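Local coordinates for capsular polysaccharide export system protein KpsC (Thermosulfurimonas dismutans, PDB 6MGB) that probably transfers Kdo in beta(2,4) linkage from a CMP-activated donor while building the glycolipid anchor of Gram-negative bacterial capsules, at residues I162-G167 / I242-S247; L173-E178 / F263-Y268; V205-K210 / R227-P232. All blocks are in the same frame, centred on the assembly; numbering follows the deposited sequence.

Interaction 1: residues I162-G167 / I242-S247; sequences IDQTYG and IYTVSS. With C5P (cytidine-5'-monophosphate), chain D.
The side chain of Gln-164 lies against the turn made by Ser-246 and Ser-247, its CG 3.7 Å from Ser-247 CB. With its chain extended beyond CG, the amide reaches Ser-246 and uses both its oxygen and its nitrogen on that one residue. Gln-164 OE1 accepts from Ser-246 N (3.1 Å), which is tilted 24° from the carbonyl plane. Gln-164 NE2 donates to Ser-246 OG at 3.0 Å, almost in the amide plane and nearly straight. Gln-164 NE2 has its strongest partner in Asp-168 OD2, outside the two segments, and Ser-170 OG bonds to Ser-246 OG. Together these bonds fix which way round the buried amide sits. A water donates to Gln-164 OE1 (2.7 Å) and to Ile-162 O. It accepts from Thr-244 OG1 and Val-245 N, so it ties the two segments together.

Strands 158-162 and 241-244 are parallel neighbours in the six-stranded sheet of a GT-B-type nucleotide-binding domain. Ile-162 N bonds to Tyr-243 O at 2.9 Å, and the strand ends then diverge around the CMP site. Thr-244 OG1 accepts from Ser-247 N (3.2 Å), an ST motif that shapes the turn into helix 248-255. Ser-247 is the N-cap of that helix. Its OG stands anti to the backbone N (chi1 174°), where it accepts from Met-249 N and donates to the CMP oxygen O1P at 2.8 Å. At the base end, the CMP amino group N4 donates to Asp-163 O (2.9 Å), and Ile-162 CG2 touches both N4 and Ser-247 OG.

Interaction 2: residues L173-E178 / F263-Y268; sequences LGLADE and FGMPFY
Two aromatic rings follow Met-265, the residue of 263-268 that bonds to Gly-174 across the contact. The Tyr-268 ring carries Pro-266 CG on one face, 3.4 Å above its plane and offset toward the rim. Phe-267 CE2 lies at the Tyr-268 edge, in plane. In turn Tyr-268 CD1 sits over one face of the Phe-267 ring, 3.5 Å above it and also toward the rim. The Phe-267 ring stacks with Phe-76 as well and meets Phe-251.

The contact itself is made mostly by backbone. Met-265 N donates to Gly-174 O at 2.7 Å. The donor lies in the carbonyl plane, on a lone pair. The same oxygen is 3.4 Å from Gly-264 CA. A beta carbon on Gly-264 would sit tightly against Gly-174 O, so the bare glycine suits this close approach.

Segment 173-178 is the exit from helix 169-172. Leu-175, with positive phi (74°), is the C-prime residue of a Schellman motif: Ala-176 N bonds back to Val-171 O and Leu-175 N to Arg-172 O. The chain then turns toward helix 180-191. This helix end meets the loop that follows strand 259-262 of the parallel sheet.

Apolar side chains add to the contact. Leu-175 CD1 lies 4.0 Å from Met-265 CB, the side chains side by side and pointing the same way. From a CG placed opposite the backbone N (chi1 -178°), the Met-265 chain bends at chi2 and again at chi3, which carries the sulfur away from 173-178. The Met-265 side chain touches Arg-283. Ala-176 CB packs over Gly-264 CA at 4.2 Å, and Val-245 lies against the Ala-176 methyl.

Interaction 3: residues V205-K210 / R227-P232; sequences VIVGRK and REEFNP. With C5P (cytidine-5'-monophosphate), chain D.
A Schellman motif ends helix 203-206, and the last residues of that helix pack on the loop after strand 224-226, at one edge of the parallel sheet in the CMP-binding domain. Gly-208 has positive phi (78°), and Gly-208 N bonds back to Val-205 O at 3.0 Å.

Ile-206 carries the contact. Three of its carbons lie against one side of the Arg-227 carbonyl oxygen: CG2 and CD1 are each 3.5 Å from Arg-227 O, and CG1 is slightly farther. With CG2 anti to the backbone N of Ile-206 and CG1 anti to its carbonyl carbon (chi1 -66°), both branches face that oxygen from the same side. CD1 runs on to Glu-228 O at 3.9 Å. Val-207 CG1 comes within 4.3 Å of Glu-229 OE2, at the margin. Replacing Ile-206 by an alanine would probably strip the Arg-227 carbonyl of this apolar cover and open a gap beside the side chain of Lys-200, a CMP-binding residue.

The 227-232 loop has its own supports. Glu-229 is the centre of an inverse gamma turn, closed by a weak bond from Phe-230 N to Glu-228 O. Salt bridges join Glu-229 OE1 to Arg-143 and Glu-228 OE2 to Lys-145. The Phe-230 ring has Glu-228 CB over one face and Tyr-151 edge-to-face. Asn-231 is the N-cap of helix 232-236. The next residue, Pro-232, reaches the nucleotide: its CG is 3.5 Å from the ribose O2', and its CB is 3.6 Å from the base oxygen O2.

No hydrogen bond crosses between the two segments. Their fit therefore rests on van der Waals contact, while the loop's carboxylates find their charged partners outside the pair.

How the interactions relate
The three contacts belong to the domain built on the parallel six-stranded sheet. Along the chain the segments run 162-167, 173-178, 205-210, 227-232, 242-247, 263-268. Interactions 1 and 2 therefore interlace, and both segments of interaction 3 fall between their halves. Interactions 1 and 2 are neighbours, with centres about 9 Å apart. They are joined by backbone pairing of Thr-244 with Phe-263 and by Tyr-268 OH on Ser-247 O. Interaction 3 lies about 13 Å from interaction 1, centre to centre, and touches it through Thr-165; its centre is about 22 Å from that of interaction 2. CMP contacts interactions 1 and 3, while interaction 2 packs behind the phosphate-binding turn.

Interaction 1: residues I162-G167 / I242-S247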
loop_
_atom_site.group_PDB
_atom_site.type_symbol
_atom_site.label_atom_id
_atom_site.label_comp_id
_atom_site.label_asym_id
_atom_site.label_seq_id
_atom_site.Cartn_x
_atom_site.Cartn_y
_atom_site.Cartn_z
ATOM N N ILE A 162 1.720 8.645 11.954
ATOM C CA ILE A 162 2.309 7.490 11.283
ATOM C C ILE A 162 3.625 7.924 10.653
ATOM O O ILE A 162 3.660 8.856 9.842
ATOM C CB ILE A 162 1.354 6.907 10.229
ATOM C CG1 ILE A 162 0.047 6.455 10.891
ATOM C CG2 ILE A 162 2.015 5.740 9.488
ATOM C CD1 ILE A 162 -1.028 6.024 9.916
ATOM N N ASP A 163 4.709 7.249 11.024
ATOM C CA ASP A 163 6.002 7.496 10.406
ATOM C C ASP A 163 6.204 6.520 9.252
ATOM O O ASP A 163 5.575 5.462 9.185
ATOM C CB ASP A 163 7.135 7.356 11.428
ATOM C CG ASP A 163 8.426 8.016 10.967
ATOM O OD1 ASP A 163 8.376 8.850 10.040
ATOM O OD2 ASP A 163 9.496 7.702 11.533
ATOM N N GLN A 164 7.091 6.892 8.333
ATOM C CA GLN A 164 7.365 6.091 7.149
ATOM C C GLN A 164 8.870 5.902 7.003
ATOM O O GLN A 164 9.667 6.437 7.783
ATOM C CB GLN A 164 6.753 6.742 5.903
ATOM C CG GLN A 164 5.239 6.630 5.867
ATOM C CD GLN A 164 4.611 7.488 4.789
ATOM O OE1 GLN A 164 3.917 8.462 5.080
ATOM N NE2 GLN A 164 4.846 7.126 3.534
ATOM N N THR A 165 9.258 5.113 6.004
ATOM C CA THR A 165 10.660 4.808 5.758
ATOM C C THR A 165 11.254 5.830 4.803
ATOM O O THR A 165 10.625 6.214 3.813
ATOM C CB THR A 165 10.823 3.406 5.165
ATOM O OG1 THR A 165 10.213 3.359 3.870
ATOM C CG2 THR A 165 10.185 2.360 6.065
ATOM N N TYR A 166 12.474 6.265 5.096
ATOM C CA TYR A 166 13.130 7.203 4.202
ATOM C C TYR A 166 13.362 6.549 2.845
ATOM O O TYR A 166 13.760 5.385 2.756
ATOM C CB TYR A 166 14.452 7.689 4.792
ATOM C CG TYR A 166 15.012 8.835 3.999
ATOM C CD1 TYR A 166 14.739 10.150 4.346
ATOM C CD2 TYR A 166 15.774 8.604 2.871
ATOM C CE1 TYR A 166 15.238 11.199 3.601
ATOM C CE2 TYR A 166 16.275 9.643 2.121
ATOM C CZ TYR A 166 16.002 10.936 2.487
ATOM O OH TYR A 166 16.513 11.964 1.731
ATOM N N GLY A 167 13.103 7.308 1.784
ATOM C CA GLY A 167 13.164 6.790 0.435
ATOM C C GLY A 167 11.852 6.255 -0.095
ATOM O O GLY A 167 11.803 5.813 -1.250
ATOM N N ILE A 242 -6.051 9.998 13.110
ATOM C CA ILE A 242 -4.757 9.531 12.626
ATOM C C ILE A 242 -4.179 10.576 11.683
ATOM O O ILE A 242 -4.907 11.176 10.884
ATOM C CB ILE A 242 -4.878 8.170 11.908
ATOM C CG1 ILE A 242 -5.699 7.182 12.742
ATOM C CG2 ILE A 242 -3.501 7.596 11.611
ATOM C CD1 ILE A 242 -5.154 6.923 14.132
ATOM N N TYR A 243 -2.867 10.786 11.775
ATOM C CA TYR A 243 -2.137 11.690 10.894
ATOM C C TYR A 243 -1.153 10.891 10.053
ATOM O O TYR A 243 -0.388 10.083 10.591
ATOM C CB TYR A 243 -1.384 12.754 11.695
ATOM C CG TYR A 243 -2.261 13.814 12.324
ATOM C CD1 TYR A 243 -2.966 13.557 13.492
ATOM C CD2 TYR A 243 -2.366 15.079 11.760
ATOM C CE1 TYR A 243 -3.763 14.526 14.072
ATOM C CE2 TYR A 243 -3.159 16.052 12.334
ATOM C CZ TYR A 243 -3.854 15.772 13.489
ATOM O OH TYR A 243 -4.644 16.741 14.059
ATOM N N THR A 244 -1.167 11.120 8.739
ATOM C CA THR A 244 -0.286 10.400 7.829
ATOM C C THR A 244 0.038 11.277 6.628
ATOM O O THR A 244 -0.744 12.154 6.248
ATOM C CB THR A 244 -0.917 9.081 7.353
ATOM O OG1 THR A 244 0.062 8.296 6.662
ATOM C CG2 THR A 244 -2.104 9.342 6.425
ATOM N N VAL A 245 1.205 11.030 6.035
ATOM C CA VAL A 245 1.587 11.669 4.780
ATOM C C VAL A 245 1.045 10.823 3.637
ATOM O O VAL A 245 0.172 11.267 2.882
ATOM C CB VAL A 245 3.116 11.843 4.667
ATOM C CG1 VAL A 245 3.493 12.380 3.286
ATOM C CG2 VAL A 245 3.633 12.776 5.755
ATOM N N SER A 246 1.553 9.585 3.509
ATOM C CA SER A 246 1.140 8.726 2.402
ATOM C C SER A 246 1.185 7.236 2.735
ATOM O O SER A 246 1.181 6.415 1.809
ATOM C CB SER A 246 2.032 8.980 1.179
ATOM O OG SER A 246 3.376 8.619 1.456
ATOM N N SER A 247 1.214 6.859 4.011
ATOM C CA SER A 247 1.393 5.463 4.384
ATOM C C SER A 247 0.138 4.642 4.097
ATOM O O SER A 247 -0.992 5.120 4.223
ATOM C CB SER A 247 1.746 5.356 5.867
ATOM O OG SER A 247 1.801 4.004 6.285
HETATM O O3P C5P D . 2.933 2.298 3.207
HETATM P P C5P D . 3.911 1.912 4.292
HETATM O O1P C5P D . 4.243 3.150 5.118
HETATM O O2P C5P D . 5.207 1.236 3.887
HETATM O "O5'" C5P D . 3.119 0.918 5.247
HETATM C "C5'" C5P D . 3.027 -0.470 4.963
HETATM C "C4'" C5P D . 2.338 -1.198 6.089
HETATM O "O4'" C5P D . 3.236 -1.272 7.226
HETATM C "C3'" C5P D . 1.092 -0.518 6.639
HETATM O "O3'" C5P D . -0.071 -0.820 5.887
HETATM C "C2'" C5P D . 1.031 -1.025 8.075
HETATM O "O2'" C5P D . 0.451 -2.321 8.139
HETATM C "C1'" C5P D . 2.514 -1.127 8.431
HETATM N N1 C5P D . 3.003 0.087 9.126
HETATM C C2 C5P D . 3.175 0.092 10.614
HETATM N N3 C5P D . 3.673 1.332 11.308
HETATM C C4 C5P D . 3.997 2.531 10.541
HETATM C C5 C5P D . 3.825 2.526 9.060
HETATM C C6 C5P D . 3.328 1.287 8.367
HETATM O O2 C5P D . 2.915 -0.875 11.240
HETATM N N4 C5P D . 4.477 3.734 11.214
HETATM O O HOH W 1 2.591 8.887 7.422
#

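Interaction 2: residues L173-E178 / F263-Y268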
loop_
_atom_site.group_PDB
_atom_site.type_symbol
_atom_site.label_atom_id
_atom_site.label_comp_id
_atom_site.label_asym_id
_atom_site.label_seq_id
_atom_site.Cartn_x
_atom_site.Cartn_y
_atom_site.Cartn_z
ATOM N N LEU A 173 6.011 11.100 -4.790
ATOM C CA LEU A 173 4.984 10.867 -5.796
ATOM C C LEU A 173 3.578 11.058 -5.240
ATOM O O LEU A 173 2.623 11.087 -6.022
ATOM C CB LEU A 173 5.134 9.471 -6.402
ATOM C CG LEU A 173 6.332 9.287 -7.338
ATOM C CD1 LEU A 173 6.394 7.880 -7.917
ATOM C CD2 LEU A 173 6.273 10.299 -8.470
ATOM N N GLY A 174 3.433 11.199 -3.924
ATOM C CA GLY A 174 2.179 11.620 -3.334
ATOM C C GLY A 174 2.141 13.117 -3.092
ATOM O O GLY A 174 1.364 13.601 -2.263
ATOM N N LEU A 175 2.987 13.860 -3.807
ATOM C CA LEU A 175 2.978 15.322 -3.821
ATOM C C LEU A 175 3.534 15.939 -2.541
ATOM O O LEU A 175 3.344 17.135 -2.298
ATOM C CB LEU A 175 1.566 15.857 -4.083
ATOM C CG LEU A 175 0.814 15.184 -5.237
ATOM C CD1 LEU A 175 -0.507 15.889 -5.501
ATOM C CD2 LEU A 175 1.659 15.131 -6.503
ATOM N N ALA A 176 4.236 15.160 -1.725
ATOM C CA ALA A 176 4.828 15.637 -0.484
ATOM C C ALA A 176 6.352 15.586 -0.588
ATOM O O ALA A 176 6.914 15.296 -1.648
ATOM C CB ALA A 176 4.302 14.799 0.682
ATOM N N ASP A 177 7.030 15.888 0.515
ATOM C CA ASP A 177 8.477 15.718 0.578
ATOM C C ASP A 177 8.872 15.445 2.026
ATOM O O ASP A 177 8.019 15.215 2.889
ATOM C CB ASP A 177 9.207 16.932 -0.020
ATOM C CG ASP A 177 8.989 18.218 0.771
ATOM O OD1 ASP A 177 8.608 18.159 1.959
ATOM O OD2 ASP A 177 9.208 19.303 0.191
ATOM N N GLU A 178 10.178 15.476 2.290
ATOM C CA GLU A 178 10.680 15.104 3.608
ATOM C C GLU A 178 10.177 16.061 4.680
ATOM O O GLU A 178 9.888 15.647 5.809
ATOM C CB GLU A 178 12.210 15.072 3.598
ATOM C CG GLU A 178 12.826 14.028 2.663
ATOM C CD GLU A 178 12.708 14.391 1.193
ATOM O OE1 GLU A 178 12.800 15.592 0.866
ATOM O OE2 GLU A 178 12.515 13.478 0.362
ATOM N N PHE A 263 -1.550 14.355 4.643
ATOM C CA PHE A 263 -0.721 15.482 4.240
ATOM C C PHE A 263 -0.073 15.287 2.877
ATOM O O PHE A 263 0.426 16.261 2.300
ATOM C CB PHE A 263 0.351 15.742 5.303
ATOM C CG PHE A 263 -0.201 16.346 6.557
ATOM C CD1 PHE A 263 -1.074 15.626 7.358
ATOM C CD2 PHE A 263 0.123 17.637 6.922
ATOM C CE1 PHE A 263 -1.599 16.181 8.504
ATOM C CE2 PHE A 263 -0.394 18.193 8.070
ATOM C CZ PHE A 263 -1.257 17.464 8.863
ATOM N N GLY A 264 -0.060 14.057 2.363
ATOM C CA GLY A 264 0.194 13.794 0.968
ATOM C C GLY A 264 -1.071 13.368 0.245
ATOM O O GLY A 264 -2.188 13.509 0.746
ATOM N N MET A 265 -0.879 12.825 -0.958
ATOM C CA MET A 265 -1.978 12.349 -1.796
ATOM C C MET A 265 -1.778 10.865 -2.092
ATOM O O MET A 265 -1.460 10.481 -3.226
ATOM C CB MET A 265 -2.070 13.162 -3.085
ATOM C CG MET A 265 -3.222 12.783 -4.014
ATOM S SD MET A 265 -4.873 12.894 -3.285
ATOM C CE MET A 265 -4.910 14.596 -2.726
ATOM N N PRO A 266 -1.952 10.001 -1.085
ATOM C CA PRO A 266 -1.854 8.554 -1.326
ATOM C C PRO A 266 -3.015 8.015 -2.149
ATOM O O PRO A 266 -3.917 8.766 -2.530
ATOM C CB PRO A 266 -1.840 7.965 0.090
ATOM C CG PRO A 266 -2.548 8.978 0.925
ATOM C CD PRO A 266 -2.180 10.311 0.337
ATOM N N PHE A 267 -3.014 6.707 -2.420
ATOM C CA PHE A 267 -3.992 6.144 -3.345
ATOM C C PHE A 267 -5.416 6.299 -2.829
ATOM O O PHE A 267 -6.361 6.348 -3.624
ATOM C CB PHE A 267 -3.679 4.669 -3.608
ATOM C CG PHE A 267 -3.852 3.778 -2.406
ATOM C CD1 PHE A 267 -5.056 3.133 -2.173
ATOM C CD2 PHE A 267 -2.807 3.572 -1.521
ATOM C CE1 PHE A 267 -5.218 2.307 -1.075
ATOM C CE2 PHE A 267 -2.964 2.746 -0.421
ATOM C CZ PHE A 267 -4.172 2.114 -0.200
ATOM N N TYR A 268 -5.591 6.390 -1.514
ATOM C CA TYR A 268 -6.910 6.451 -0.900
ATOM C C TYR A 268 -7.357 7.873 -0.586
ATOM O O TYR A 268 -8.470 8.059 -0.081
ATOM C CB TYR A 268 -6.927 5.616 0.385
ATOM C CG TYR A 268 -5.835 5.989 1.355
ATOM C CD1 TYR A 268 -4.591 5.376 1.294
ATOM C CD2 TYR A 268 -6.041 6.963 2.320
ATOM C CE1 TYR A 268 -3.586 5.716 2.175
ATOM C CE2 TYR A 268 -5.044 7.311 3.204
ATOM C CZ TYR A 268 -3.815 6.685 3.127
ATOM O OH TYR A 268 -2.812 7.026 4.002
#

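Interaction 3: residues V205-K210 / R227-P232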
loop_
_atom_site.group_PDB
_atom_site.type_symbol
_atom_site.label_atom_id
_atom_site.label_comp_id
_atom_site.label_asym_id
_atom_site.label_seq_id
_atom_site.Cartn_x
_atom_site.Cartn_y
_atom_site.Cartn_z
ATOM N N VAL A 205 11.959 0.271 10.036
ATOM C CA VAL A 205 12.893 1.093 10.796
ATOM C C VAL A 205 13.156 0.473 12.161
ATOM O O VAL A 205 14.274 0.548 12.683
ATOM C CB VAL A 205 12.358 2.532 10.913
ATOM C CG1 VAL A 205 13.219 3.359 11.863
ATOM C CG2 VAL A 205 12.312 3.188 9.542
ATOM N N ILE A 206 12.136 -0.142 12.760
ATOM C CA ILE A 206 12.319 -0.822 14.039
ATOM C C ILE A 206 13.376 -1.913 13.908
ATOM O O ILE A 206 14.266 -2.045 14.756
ATOM C CB ILE A 206 10.976 -1.389 14.537
ATOM C CG1 ILE A 206 10.015 -0.241 14.863
ATOM C CG2 ILE A 206 11.182 -2.281 15.757
ATOM C CD1 ILE A 206 8.612 -0.682 15.237
ATOM N N VAL A 207 13.296 -2.713 12.838
ATOM C CA VAL A 207 14.253 -3.801 12.636
ATOM C C VAL A 207 15.590 -3.315 12.102
ATOM O O VAL A 207 16.461 -4.143 11.806
ATOM C CB VAL A 207 13.687 -4.878 11.687
ATOM C CG1 VAL A 207 12.475 -5.553 12.315
ATOM C CG2 VAL A 207 13.331 -4.284 10.331
ATOM N N GLY A 208 15.783 -2.003 11.967
ATOM C CA GLY A 208 17.075 -1.456 11.612
ATOM C C GLY A 208 17.450 -1.557 10.152
ATOM O O GLY A 208 18.613 -1.315 9.811
ATOM N N ARG A 209 16.508 -1.903 9.274
ATOM C CA ARG A 209 16.810 -1.985 7.850
ATOM C C ARG A 209 16.727 -0.633 7.154
ATOM O O ARG A 209 17.331 -0.463 6.089
ATOM C CB ARG A 209 15.859 -2.966 7.164
ATOM C CG ARG A 209 15.967 -4.393 7.677
ATOM C CD ARG A 209 15.019 -5.319 6.939
ATOM N NE ARG A 209 15.282 -5.326 5.501
ATOM C CZ ARG A 209 16.118 -6.159 4.888
ATOM N NH1 ARG A 209 16.787 -7.079 5.573
ATOM N NH2 ARG A 209 16.284 -6.073 3.575
ATOM N N LYS A 210 15.996 0.323 7.723
ATOM C CA LYS A 210 15.813 1.630 7.114
ATOM C C LYS A 210 15.810 2.694 8.203
ATOM O O LYS A 210 15.738 2.396 9.398
ATOM C CB LYS A 210 14.503 1.709 6.315
ATOM C CG LYS A 210 14.357 0.689 5.193
ATOM C CD LYS A 210 14.713 1.280 3.838
ATOM C CE LYS A 210 14.298 0.358 2.702
ATOM N NZ LYS A 210 12.826 0.128 2.667
ATOM N N ARG A 227 8.314 2.400 19.425
ATOM C CA ARG A 227 9.229 1.523 18.709
ATOM C C ARG A 227 8.973 0.055 19.022
ATOM O O ARG A 227 9.748 -0.808 18.595
ATOM C CB ARG A 227 10.676 1.896 19.035
ATOM C CG ARG A 227 10.926 3.396 19.016
ATOM C CD ARG A 227 12.396 3.719 19.186
ATOM N NE ARG A 227 13.053 3.954 17.902
ATOM C CZ ARG A 227 13.273 5.155 17.372
ATOM N NH1 ARG A 227 13.876 5.256 16.196
ATOM N NH2 ARG A 227 12.904 6.259 18.012
ATOM N N GLU A 228 7.914 -0.247 19.770
ATOM C CA GLU A 228 7.471 -1.621 19.929
ATOM C C GLU A 228 6.694 -2.055 18.693
ATOM O O GLU A 228 5.978 -1.264 18.071
ATOM C CB GLU A 228 6.601 -1.777 21.176
ATOM C CG GLU A 228 7.334 -1.498 22.477
ATOM C CD GLU A 228 6.505 -1.828 23.703
ATOM O OE1 GLU A 228 6.292 -0.927 24.542
ATOM O OE2 GLU A 228 6.064 -2.991 23.826
ATOM N N GLU A 229 6.846 -3.327 18.338
ATOM C CA GLU A 229 6.279 -3.849 17.097
ATOM C C GLU A 229 4.847 -4.324 17.343
ATOM O O GLU A 229 4.532 -5.514 17.342
ATOM C CB GLU A 229 7.155 -4.963 16.550
ATOM C CG GLU A 229 6.859 -5.306 15.118
ATOM C CD GLU A 229 8.121 -5.547 14.334
ATOM O OE1 GLU A 229 8.151 -5.205 13.134
ATOM O OE2 GLU A 229 9.088 -6.089 14.910
ATOM N N PHE A 230 3.972 -3.346 17.547
ATOM C CA PHE A 230 2.563 -3.623 17.769
ATOM C C PHE A 230 1.869 -3.972 16.460
ATOM O O PHE A 230 2.219 -3.468 15.389
ATOM C CB PHE A 230 1.872 -2.415 18.400
ATOM C CG PHE A 230 2.293 -2.140 19.813
ATOM C CD1 PHE A 230 2.366 -3.164 20.742
ATOM C CD2 PHE A 230 2.617 -0.855 20.212
ATOM C CE1 PHE A 230 2.752 -2.911 22.042
ATOM C CE2 PHE A 230 3.004 -0.596 21.510
ATOM C CZ PHE A 230 3.072 -1.626 22.426
ATOM N N ASN A 231 0.877 -4.846 16.558
ATOM C CA ASN A 231 -0.020 -5.085 15.441
ATOM C C ASN A 231 -0.658 -3.757 15.046
ATOM O O ASN A 231 -1.315 -3.124 15.886
ATOM C CB ASN A 231 -1.085 -6.112 15.820
ATOM C CG ASN A 231 -2.045 -6.408 14.682
ATOM O OD1 ASN A 231 -2.404 -5.521 13.915
ATOM N ND2 ASN A 231 -2.463 -7.662 14.567
ATOM N N PRO A 232 -0.497 -3.298 13.800
ATOM C CA PRO A 232 -0.943 -1.932 13.473
ATOM C C PRO A 232 -2.437 -1.712 13.641
ATOM O O PRO A 232 -2.847 -0.640 14.103
ATOM C CB PRO A 232 -0.500 -1.762 12.012
ATOM C CG PRO A 232 -0.351 -3.147 11.481
ATOM C CD PRO A 232 0.111 -3.973 12.640
HETATM O O3P C5P D . 2.933 2.298 3.207
HETATM P P C5P D . 3.911 1.912 4.292
HETATM O O1P C5P D . 4.243 3.150 5.118
HETATM O O2P C5P D . 5.207 1.236 3.887
HETATM O "O5'" C5P D . 3.119 0.918 5.247
HETATM C "C5'" C5P D . 3.027 -0.470 4.963
HETATM C "C4'" C5P D . 2.338 -1.198 6.089
HETATM O "O4'" C5P D . 3.236 -1.272 7.226
HETATM C "C3'" C5P D . 1.092 -0.518 6.639
HETATM O "O3'" C5P D . -0.071 -0.820 5.887
HETATM C "C2'" C5P D . 1.031 -1.025 8.075
HETATM O "O2'" C5P D . 0.451 -2.321 8.139
HETATM C "C1'" C5P D . 2.514 -1.127 8.431
HETATM N N1 C5P D . 3.003 0.087 9.126
HETATM C C2 C5P D . 3.175 0.092 10.614
HETATM N N3 C5P D . 3.673 1.332 11.308
HETATM C C4 C5P D . 3.997 2.531 10.541
HETATM C C5 C5P D . 3.825 2.526 9.060
HETATM C C6 C5P D . 3.328 1.287 8.367
HETATM O O2 C5P D . 2.915 -0.875 11.240
HETATM N N4 C5P D . 4.477 3.734 11.214
#